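Putative uncharacterized protein (Thermotoga maritima, PDB 3CNN) binds GTP and, as a circularly permuted GTPase of the YlqF/RbgA family, probably hydrolyses it and probably assists a late step of 50S ribosomal subunit assembly. Local coordinates at residues E27-R32 with I51-V56; L94-L99 with N144-L149. One frame throughout, in Å; residues are numbered along the deposited sequence.

Contact 1 (E27-R32 with I51-V56); sequences EVRDAR and ILLNKV. With GTP (guanosine-5'-triphosphate), chain B.
D30 OD2 is gripped by several groups: R32 NH2 hydrogen-bonds to it (2.9 Å), a water links it to K55 NZ by hydrogen bonds, and K55 NZ itself lies 3.9 Å away, a long salt bridge. D30 OD1 takes R32 NE (2.9 Å), completing a side-on salt bridge on the syn side, and the backbone N of R32 from the anti side, an Asx turn just where the strand ends. R32 NH2 also bonds to A236 O, and NH1 to V235 O. The acid probably eases the 4.3 Å approach of R32 NH2 to K55 NZ. An extended lysine suits this place: its methylenes pack on the guanine, CG 3.4 Å from GTP C6, while NZ also bonds to N109 O.

Strands 24-30 and 48-54 are parallel neighbours in the central sheet of the G domain, and N54 and K55 belong to its GTP site. The ladder runs L52 N to E27 O, R29 N to L52 O (2.8 Å, 170°), N54 N to R29 O and A31 N to N54 O. V28 CG1 packs against N54 CB (4.0 Å), while the N54 amide bonds to T110 O. On the other face R29, extended from CG to NE (chi2 -166°), reaches along I51, whose aliphatic CG2 suits the flat cation, lying over one guanidinium face toward its rim. R29 NH2 forms a salt bridge to E27 OE2 (2.6 Å), met from above the carboxylate plane; E27 OE1 takes A39 N.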
ATOM      1  N   GLU A  27       2.440   6.306   8.984  1.00 39.69           N
ATOM      2  CA  GLU A  27       1.923   5.009   8.534  1.00 39.89           C
ATOM      3  C   GLU A  27       1.539   5.153   7.067  1.00 38.21           C
ATOM      4  O   GLU A  27       0.522   5.752   6.740  1.00 38.02           O
ATOM      5  CB  GLU A  27       0.719   4.610   9.396  1.00 39.93           C
ATOM      6  CG  GLU A  27       0.253   3.170   9.231  1.00 42.26           C
ATOM      7  CD  GLU A  27      -1.016   2.881  10.024  1.00 42.20           C
ATOM      8  OE1 GLU A  27      -1.361   1.703  10.181  1.00 46.93           O
ATOM      9  OE2 GLU A  27      -1.688   3.822  10.484  1.00 45.33           O
ATOM     10  N   VAL A  28       2.395   4.632   6.193  1.00 36.95           N
ATOM     11  CA  VAL A  28       2.194   4.694   4.760  1.00 35.28           C
ATOM     12  C   VAL A  28       1.275   3.549   4.281  1.00 35.42           C
ATOM     13  O   VAL A  28       1.668   2.356   4.271  1.00 34.78           O
ATOM     14  CB  VAL A  28       3.535   4.619   4.025  1.00 35.57           C
ATOM     15  CG1 VAL A  28       3.325   4.725   2.513  1.00 32.88           C
ATOM     16  CG2 VAL A  28       4.513   5.695   4.557  1.00 32.84           C
ATOM     17  N   ARG A  29       0.059   3.930   3.882  1.00 34.53           N
ATOM     18  CA  ARG A  29      -0.957   2.982   3.437  1.00 34.35           C
ATOM     19  C   ARG A  29      -1.167   3.168   1.956  1.00 34.80           C
ATOM     20  O   ARG A  29      -0.698   4.165   1.387  1.00 35.16           O
ATOM     21  CB  ARG A  29      -2.278   3.195   4.179  1.00 33.96           C
ATOM     22  CG  ARG A  29      -2.153   3.175   5.667  1.00 33.68           C
ATOM     23  CD  ARG A  29      -3.489   3.057   6.298  1.00 34.37           C
ATOM     24  NE  ARG A  29      -3.364   3.125   7.740  1.00 37.02           N
ATOM     25  CZ  ARG A  29      -4.368   3.008   8.603  1.00 38.02           C
ATOM     26  NH1 ARG A  29      -5.594   2.781   8.171  1.00 37.95           N
ATOM     27  NH2 ARG A  29      -4.132   3.102   9.919  1.00 38.51           N
ATOM     28  N   ASP A  30      -1.862   2.212   1.329  1.00 34.75           N
ATOM     29  CA  ASP A  30      -2.258   2.335  -0.061  1.00 34.54           C
ATOM     30  C   ASP A  30      -3.681   2.879   0.007  1.00 34.93           C
ATOM     31  O   ASP A  30      -4.507   2.337   0.737  1.00 35.93           O
ATOM     32  CB  ASP A  30      -2.154   0.972  -0.773  1.00 33.93           C
ATOM     33  CG  ASP A  30      -2.213   1.085  -2.301  1.00 33.01           C
ATOM     34  OD1 ASP A  30      -3.105   1.761  -2.823  1.00 32.24           O
ATOM     35  OD2 ASP A  30      -1.372   0.485  -3.007  1.00 33.02           O
ATOM     36  N   ALA A  31      -3.952   3.987  -0.686  1.00 35.35           N
ATOM     37  CA  ALA A  31      -5.303   4.612  -0.670  1.00 35.54           C
ATOM     38  C   ALA A  31      -6.382   3.697  -1.234  1.00 35.57           C
ATOM     39  O   ALA A  31      -7.570   3.850  -0.915  1.00 36.12           O
ATOM     40  CB  ALA A  31      -5.307   5.968  -1.424  1.00 35.17           C
ATOM     41  N   ARG A  32      -5.969   2.755  -2.080  1.00 35.59           N
ATOM     42  CA  ARG A  32      -6.894   1.786  -2.708  1.00 35.43           C
ATOM     43  C   ARG A  32      -7.417   0.785  -1.697  1.00 35.93           C
ATOM     44  O   ARG A  32      -8.500   0.232  -1.862  1.00 36.68           O
ATOM     45  CB  ARG A  32      -6.208   1.051  -3.861  1.00 34.93           C
ATOM     46  CG  ARG A  32      -5.692   1.973  -4.959  1.00 33.62           C
ATOM     47  CD  ARG A  32      -4.880   1.244  -6.003  1.00 34.37           C
ATOM     48  NE  ARG A  32      -3.603   0.725  -5.488  1.00 36.30           N
ATOM     49  CZ  ARG A  32      -2.829  -0.115  -6.161  1.00 36.51           C
ATOM     50  NH1 ARG A  32      -3.203  -0.509  -7.372  1.00 37.73           N
ATOM     51  NH2 ARG A  32      -1.682  -0.551  -5.648  1.00 36.68           N
ATOM     52  N   ILE A  51      -1.676   9.124   9.390  1.00 41.02           N
ATOM     53  CA  ILE A  51      -2.055   8.168   8.340  1.00 40.27           C
ATOM     54  C   ILE A  51      -1.841   8.804   6.981  1.00 39.64           C
ATOM     55  O   ILE A  51      -2.478   9.801   6.632  1.00 40.08           O
ATOM     56  CB  ILE A  51      -3.498   7.599   8.476  1.00 40.77           C
ATOM     57  CG1 ILE A  51      -3.607   6.720   9.737  1.00 40.96           C
ATOM     58  CG2 ILE A  51      -3.868   6.771   7.222  1.00 39.33           C
ATOM     59  CD1 ILE A  51      -5.009   6.555  10.279  1.00 40.28           C
ATOM     60  N   LEU A  52      -0.914   8.231   6.229  1.00 38.37           N
ATOM     61  CA  LEU A  52      -0.611   8.722   4.916  1.00 38.04           C
ATOM     62  C   LEU A  52      -1.236   7.765   3.892  1.00 38.17           C
ATOM     63  O   LEU A  52      -0.885   6.579   3.855  1.00 38.21           O
ATOM     64  CB  LEU A  52       0.909   8.843   4.758  1.00 37.61           C
ATOM     65  CG  LEU A  52       1.475   9.549   3.525  1.00 37.67           C
ATOM     66  CD1 LEU A  52       2.971   9.793   3.675  1.00 36.84           C
ATOM     67  CD2 LEU A  52       1.209   8.740   2.256  1.00 37.37           C
ATOM     68  N   LEU A  53      -2.198   8.275   3.112  1.00 37.72           N
ATOM     69  CA  LEU A  53      -2.835   7.508   2.039  1.00 36.93           C
ATOM     70  C   LEU A  53      -2.095   7.711   0.734  1.00 36.74           C
ATOM     71  O   LEU A  53      -2.312   8.692   0.019  1.00 36.90           O
ATOM     72  CB  LEU A  53      -4.313   7.841   1.888  1.00 36.73           C
ATOM     73  CG  LEU A  53      -5.177   7.593   3.122  1.00 38.11           C
ATOM     74  CD1 LEU A  53      -6.585   8.026   2.840  1.00 38.50           C
ATOM     75  CD2 LEU A  53      -5.136   6.118   3.570  1.00 38.09           C
ATOM     76  N   ASN A  54      -1.218   6.759   0.431  1.00 36.07           N
ATOM     77  CA  ASN A  54      -0.322   6.872  -0.700  1.00 35.80           C
ATOM     78  C   ASN A  54      -0.949   6.364  -2.013  1.00 36.13           C
ATOM     79  O   ASN A  54      -1.965   5.679  -1.996  1.00 36.39           O
ATOM     80  CB  ASN A  54       0.980   6.129  -0.379  1.00 35.76           C
ATOM     81  CG  ASN A  54       2.142   6.638  -1.167  1.00 33.72           C
ATOM     82  OD1 ASN A  54       2.181   7.795  -1.523  1.00 35.36           O
ATOM     83  ND2 ASN A  54       3.102   5.778  -1.433  1.00 31.29           N
ATOM     84  N   LYS A  55      -0.338   6.744  -3.134  1.00 36.52           N
ATOM     85  CA  LYS A  55      -0.672   6.252  -4.470  1.00 36.52           C
ATOM     86  C   LYS A  55      -2.062   6.691  -4.929  1.00 37.45           C
ATOM     87  O   LYS A  55      -2.781   5.899  -5.551  1.00 36.92           O
ATOM     88  CB  LYS A  55      -0.550   4.719  -4.544  1.00 36.14           C
ATOM     89  CG  LYS A  55       0.812   4.155  -4.182  1.00 35.31           C
ATOM     90  CD  LYS A  55       0.881   2.662  -4.510  1.00 35.25           C
ATOM     91  CE  LYS A  55       2.260   2.083  -4.267  1.00 33.27           C
ATOM     92  NZ  LYS A  55       2.289   0.589  -4.328  1.00 32.03           N
ATOM     93  N   VAL A  56      -2.451   7.934  -4.613  1.00 38.41           N
ATOM     94  CA  VAL A  56      -3.811   8.397  -4.937  1.00 39.15           C
ATOM     95  C   VAL A  56      -3.944   8.566  -6.445  1.00 39.99           C
ATOM     96  O   VAL A  56      -5.065   8.664  -6.980  1.00 39.95           O
ATOM     97  CB  VAL A  56      -4.240   9.704  -4.186  1.00 39.57           C
ATOM     98  CG1 VAL A  56      -4.245   9.488  -2.680  1.00 40.09           C
ATOM     99  CG2 VAL A  56      -3.380  10.905  -4.582  1.00 39.11           C
TER
HETATM  100  PG  GTP B 263       9.044  -2.542   0.420  1.00 58.68           P
HETATM  101  O1G GTP B 263       8.570  -2.467   1.873  1.00 54.67           O
HETATM  102  O2G GTP B 263       8.665  -3.900  -0.155  1.00 60.80           O
HETATM  103  O3G GTP B 263      10.557  -2.412   0.295  1.00 59.04           O
HETATM  104  O3B GTP B 263       8.391  -1.396  -0.520  1.00 51.83           O
HETATM  105  PB  GTP B 263       8.268   0.159  -0.110  1.00 46.64           P
HETATM  106  O1B GTP B 263       7.203   0.318   0.952  1.00 41.99           O
HETATM  107  O2B GTP B 263       9.595   0.719   0.339  1.00 47.69           O
HETATM  108  O3A GTP B 263       7.705   0.780  -1.456  1.00 44.12           O
HETATM  109  PA  GTP B 263       8.479   1.326  -2.729  1.00 43.43           P
HETATM  110  O1A GTP B 263       8.692   2.809  -2.561  1.00 43.80           O
HETATM  111  O2A GTP B 263       9.714   0.563  -3.115  1.00 43.93           O
HETATM  112  O5' GTP B 263       7.311   1.166  -3.826  1.00 44.85           O
HETATM  113  C5' GTP B 263       6.995  -0.069  -4.431  1.00 43.28           C
HETATM  114  C4' GTP B 263       6.495   0.241  -5.832  1.00 43.41           C
HETATM  115  O4' GTP B 263       5.470   1.210  -5.761  1.00 43.84           O
HETATM  116  C3' GTP B 263       7.578   0.840  -6.698  1.00 44.01           C
HETATM  117  O3' GTP B 263       7.480   0.264  -7.983  1.00 46.80           O
HETATM  118  C2' GTP B 263       7.248   2.315  -6.748  1.00 43.34           C
HETATM  119  O2' GTP B 263       7.654   2.852  -7.979  1.00 46.91           O
HETATM  120  C1' GTP B 263       5.740   2.317  -6.595  1.00 40.88           C
HETATM  121  N9  GTP B 263       5.153   3.535  -5.981  1.00 40.32           N
HETATM  122  C8  GTP B 263       5.518   4.147  -4.795  1.00 38.66           C
HETATM  123  N7  GTP B 263       4.709   5.210  -4.608  1.00 39.25           N
HETATM  124  C5  GTP B 263       3.845   5.301  -5.654  1.00 39.04           C
HETATM  125  C6  GTP B 263       2.815   6.189  -5.956  1.00 39.59           C
HETATM  126  O6  GTP B 263       2.560   7.134  -5.201  1.00 39.40           O
HETATM  127  N1  GTP B 263       2.076   6.015  -7.118  1.00 39.72           N
HETATM  128  C2  GTP B 263       2.370   4.960  -7.968  1.00 39.80           C
HETATM  129  N2  GTP B 263       1.674   4.785  -9.083  1.00 39.42           N
HETATM  130  N3  GTP B 263       3.389   4.080  -7.651  1.00 39.71           N
HETATM  131  C4  GTP B 263       4.113   4.248  -6.518  1.00 38.73           C
HETATM  132  O   HOH W   1       0.961  -0.845  -2.701  1.00 32.54           O

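Contact 2 (L94-L99 with N144-L149); sequences LSFDRL and NGVKIL
F96 and V146 meet at one end of the G domain's mixed sheet, by the starts of strands 101-106 and 147-154, where the loop between helix 87-94 and strand 101-106 passes the loop leading into strand 147-154. Apolar packing makes up most of the contact. The two side chains cross at about a right angle, and both methyls of V146 approach the aromatic residue: CG2 comes to F96 CB (3.9 Å), while CG1 lies obliquely near the ring, 4.1 Å from F96 CD2. A chi1 of 161° sets V146 CG1 anti to the backbone N and CG2 anti to the carbonyl carbon, which turns one methyl to the ring and the other to F96 CB. CG2 also makes a close approach to D97 O, at 3.2 Å. I148 adds a more distant touch, its CD1 4.3 Å from F96 CE2. A phenylalanine suits this place because its broad ring spans from these residues to V102 and I50 on two sheet strands, with L94 CB over one face.

Polar interactions lie toward the more exposed end. D97 OD2 accepts from the backbone N of L99, an Asx turn that holds the loop as it approaches strand 101-106. A water bridges the two loops, donating to R98 O at a short distance whose exact length is doubtful, and to N144 O at 2.8 Å.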
ATOM      1  N   LEU A  94       2.438  17.208   5.809  1.00 45.58           N
ATOM      2  CA  LEU A  94       2.830  16.485   7.013  1.00 45.81           C
ATOM      3  C   LEU A  94       2.981  17.409   8.239  1.00 46.68           C
ATOM      4  O   LEU A  94       2.681  17.001   9.370  1.00 46.06           O
ATOM      5  CB  LEU A  94       4.117  15.702   6.778  1.00 45.67           C
ATOM      6  CG  LEU A  94       4.132  14.519   5.814  1.00 44.23           C
ATOM      7  CD1 LEU A  94       5.578  14.230   5.411  1.00 42.63           C
ATOM      8  CD2 LEU A  94       3.490  13.293   6.451  1.00 41.60           C
ATOM      9  N   SER A  95       3.442  18.642   7.998  1.00 47.35           N
ATOM     10  CA  SER A  95       3.624  19.660   9.045  1.00 48.58           C
ATOM     11  C   SER A  95       4.163  19.092  10.356  1.00 48.65           C
ATOM     12  O   SER A  95       3.495  19.109  11.391  1.00 49.11           O
ATOM     13  CB  SER A  95       2.336  20.477   9.273  1.00 48.83           C
ATOM     14  OG  SER A  95       2.297  21.603   8.398  1.00 50.56           O
ATOM     15  N   PHE A  96       5.376  18.570  10.295  1.00 49.15           N
ATOM     16  CA  PHE A  96       6.020  18.027  11.466  1.00 49.89           C
ATOM     17  C   PHE A  96       6.303  19.123  12.487  1.00 50.58           C
ATOM     18  O   PHE A  96       6.797  20.205  12.140  1.00 50.61           O
ATOM     19  CB  PHE A  96       7.320  17.314  11.085  1.00 49.68           C
ATOM     20  CG  PHE A  96       7.114  16.033  10.316  1.00 49.28           C
ATOM     21  CD1 PHE A  96       6.327  15.006  10.838  1.00 47.86           C
ATOM     22  CD2 PHE A  96       7.735  15.843   9.086  1.00 48.73           C
ATOM     23  CE1 PHE A  96       6.149  13.822  10.142  1.00 46.94           C
ATOM     24  CE2 PHE A  96       7.553  14.656   8.375  1.00 48.20           C
ATOM     25  CZ  PHE A  96       6.757  13.646   8.908  1.00 48.04           C
ATOM     26  N   ASP A  97       5.955  18.818  13.737  1.00 51.06           N
ATOM     27  CA  ASP A  97       6.342  19.569  14.928  1.00 51.42           C
ATOM     28  C   ASP A  97       7.860  19.698  14.986  1.00 51.23           C
ATOM     29  O   ASP A  97       8.572  18.872  14.407  1.00 50.82           O
ATOM     30  CB  ASP A  97       5.836  18.789  16.149  1.00 51.86           C
ATOM     31  CG  ASP A  97       6.136  19.473  17.467  1.00 53.05           C
ATOM     32  OD1 ASP A  97       5.394  20.416  17.822  1.00 54.46           O
ATOM     33  OD2 ASP A  97       7.089  19.035  18.161  1.00 54.60           O
ATOM     34  N   ARG A  98       8.355  20.721  15.684  1.00 51.32           N
ATOM     35  CA  ARG A  98       9.795  21.009  15.735  1.00 51.95           C
ATOM     36  C   ARG A  98      10.632  19.901  16.391  1.00 51.26           C
ATOM     37  O   ARG A  98      11.778  19.667  16.003  1.00 51.50           O
ATOM     38  CB  ARG A  98      10.059  22.367  16.413  1.00 52.78           C
ATOM     39  CG  ARG A  98      10.105  22.340  17.940  1.00 55.17           C
ATOM     40  CD  ARG A  98       9.606  23.646  18.530  1.00 60.27           C
ATOM     41  NE  ARG A  98      10.008  23.813  19.926  1.00 63.36           N
ATOM     42  CZ  ARG A  98       9.896  24.952  20.603  1.00 66.24           C
ATOM     43  NH1 ARG A  98      10.296  25.019  21.872  1.00 66.93           N
ATOM     44  NH2 ARG A  98       9.392  26.033  20.006  1.00 67.61           N
ATOM     45  N   LEU A  99      10.054  19.214  17.369  1.00 50.42           N
ATOM     46  CA  LEU A  99      10.783  18.173  18.096  1.00 50.18           C
ATOM     47  C   LEU A  99      10.582  16.776  17.524  1.00 49.45           C
ATOM     48  O   LEU A  99      10.987  15.795  18.155  1.00 49.24           O
ATOM     49  CB  LEU A  99      10.398  18.169  19.585  1.00 50.26           C
ATOM     50  CG  LEU A  99      10.874  19.304  20.500  1.00 51.36           C
ATOM     51  CD1 LEU A  99      10.420  18.996  21.926  1.00 51.68           C
ATOM     52  CD2 LEU A  99      12.397  19.497  20.447  1.00 51.73           C
ATOM     53  N   ASN A 144      14.630  22.329   8.956  1.00 52.10           N
ATOM     54  CA  ASN A 144      14.183  22.921  10.213  1.00 50.54           C
ATOM     55  C   ASN A 144      14.551  22.093  11.460  1.00 49.49           C
ATOM     56  O   ASN A 144      14.040  22.339  12.554  1.00 48.99           O
ATOM     57  CB  ASN A 144      12.668  23.182  10.153  1.00 50.37           C
ATOM     58  CG  ASN A 144      11.835  21.892  10.095  1.00 50.08           C
ATOM     59  OD1 ASN A 144      10.612  21.949  10.141  1.00 50.62           O
ATOM     60  ND2 ASN A 144      12.490  20.740  10.005  1.00 46.64           N
ATOM     61  N   GLY A 145      15.422  21.104  11.278  1.00 48.89           N
ATOM     62  CA  GLY A 145      15.895  20.252  12.378  1.00 48.06           C
ATOM     63  C   GLY A 145      15.191  18.922  12.616  1.00 47.62           C
ATOM     64  O   GLY A 145      15.727  18.054  13.330  1.00 46.78           O
ATOM     65  N   VAL A 146      13.992  18.758  12.042  1.00 47.16           N
ATOM     66  CA  VAL A 146      13.196  17.528  12.214  1.00 46.85           C
ATOM     67  C   VAL A 146      14.012  16.336  11.745  1.00 46.88           C
ATOM     68  O   VAL A 146      14.677  16.395  10.713  1.00 46.73           O
ATOM     69  CB  VAL A 146      11.838  17.601  11.474  1.00 47.06           C
ATOM     70  CG1 VAL A 146      11.226  16.192  11.260  1.00 46.82           C
ATOM     71  CG2 VAL A 146      10.867  18.526  12.219  1.00 45.73           C
ATOM     72  N   LYS A 147      13.995  15.271  12.535  1.00 47.08           N
ATOM     73  CA  LYS A 147      14.779  14.073  12.220  1.00 47.58           C
ATOM     74  C   LYS A 147      13.864  12.958  11.710  1.00 47.40           C
ATOM     75  O   LYS A 147      12.749  12.781  12.211  1.00 47.19           O
ATOM     76  CB  LYS A 147      15.539  13.582  13.458  1.00 47.40           C
ATOM     77  CG  LYS A 147      16.900  14.187  13.673  1.00 48.05           C
ATOM     78  CD  LYS A 147      17.467  13.742  15.021  1.00 48.53           C
ATOM     79  CE  LYS A 147      18.653  14.588  15.450  1.00 49.44           C
ATOM     80  NZ  LYS A 147      18.332  16.063  15.524  1.00 49.08           N
ATOM     81  N   ILE A 148      14.348  12.209  10.722  1.00 47.62           N
ATOM     82  CA  ILE A 148      13.611  11.068  10.168  1.00 47.47           C
ATOM     83  C   ILE A 148      14.579   9.917   9.970  1.00 48.02           C
ATOM     84  O   ILE A 148      15.630  10.104   9.368  1.00 48.00           O
ATOM     85  CB  ILE A 148      12.900  11.430   8.810  1.00 47.66           C
ATOM     86  CG1 ILE A 148      11.987  12.658   8.978  1.00 46.09           C
ATOM     87  CG2 ILE A 148      12.114  10.211   8.242  1.00 46.95           C
ATOM     88  CD1 ILE A 148      11.555  13.313   7.706  1.00 46.52           C
ATOM     89  N   LEU A 149      14.249   8.734  10.493  1.00 48.69           N
ATOM     90  CA  LEU A 149      15.098   7.554  10.281  1.00 49.37           C
ATOM     91  C   LEU A 149      15.158   7.289   8.784  1.00 49.94           C
ATOM     92  O   LEU A 149      14.149   7.441   8.095  1.00 50.11           O
ATOM     93  CB  LEU A 149      14.569   6.326  11.044  1.00 49.25           C
ATOM     94  CG  LEU A 149      14.607   6.376  12.584  1.00 49.92           C
ATOM     95  CD1 LEU A 149      13.765   5.282  13.227  1.00 49.31           C
ATOM     96  CD2 LEU A 149      16.049   6.357  13.146  1.00 49.80           C
TER
HETATM   97  O   HOH W   2      13.539  21.003  14.943  1.00 41.70           O

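After helix 14-19 the chain enters strand 24-30; it then loops round and returns as strand 48-54, so contact 1 closes a short excursion containing little regular structure. After helix 61-73, strand 78-80 and helix 87-94, the chain opens contact 2, which closes only after strand 101-106, helix 112-120 and strand 139-141. The two loops therefore follow in series, neither nesting nor crossing. Their centres lie about 20 Å apart, yet both reach the same sheet. Contact 1 joins two adjacent parallel strands at the guanine of GTP, whereas contact 2 ties the loop entering strand 101-106 to the start of its neighbour 147-154, away from the nucleotide.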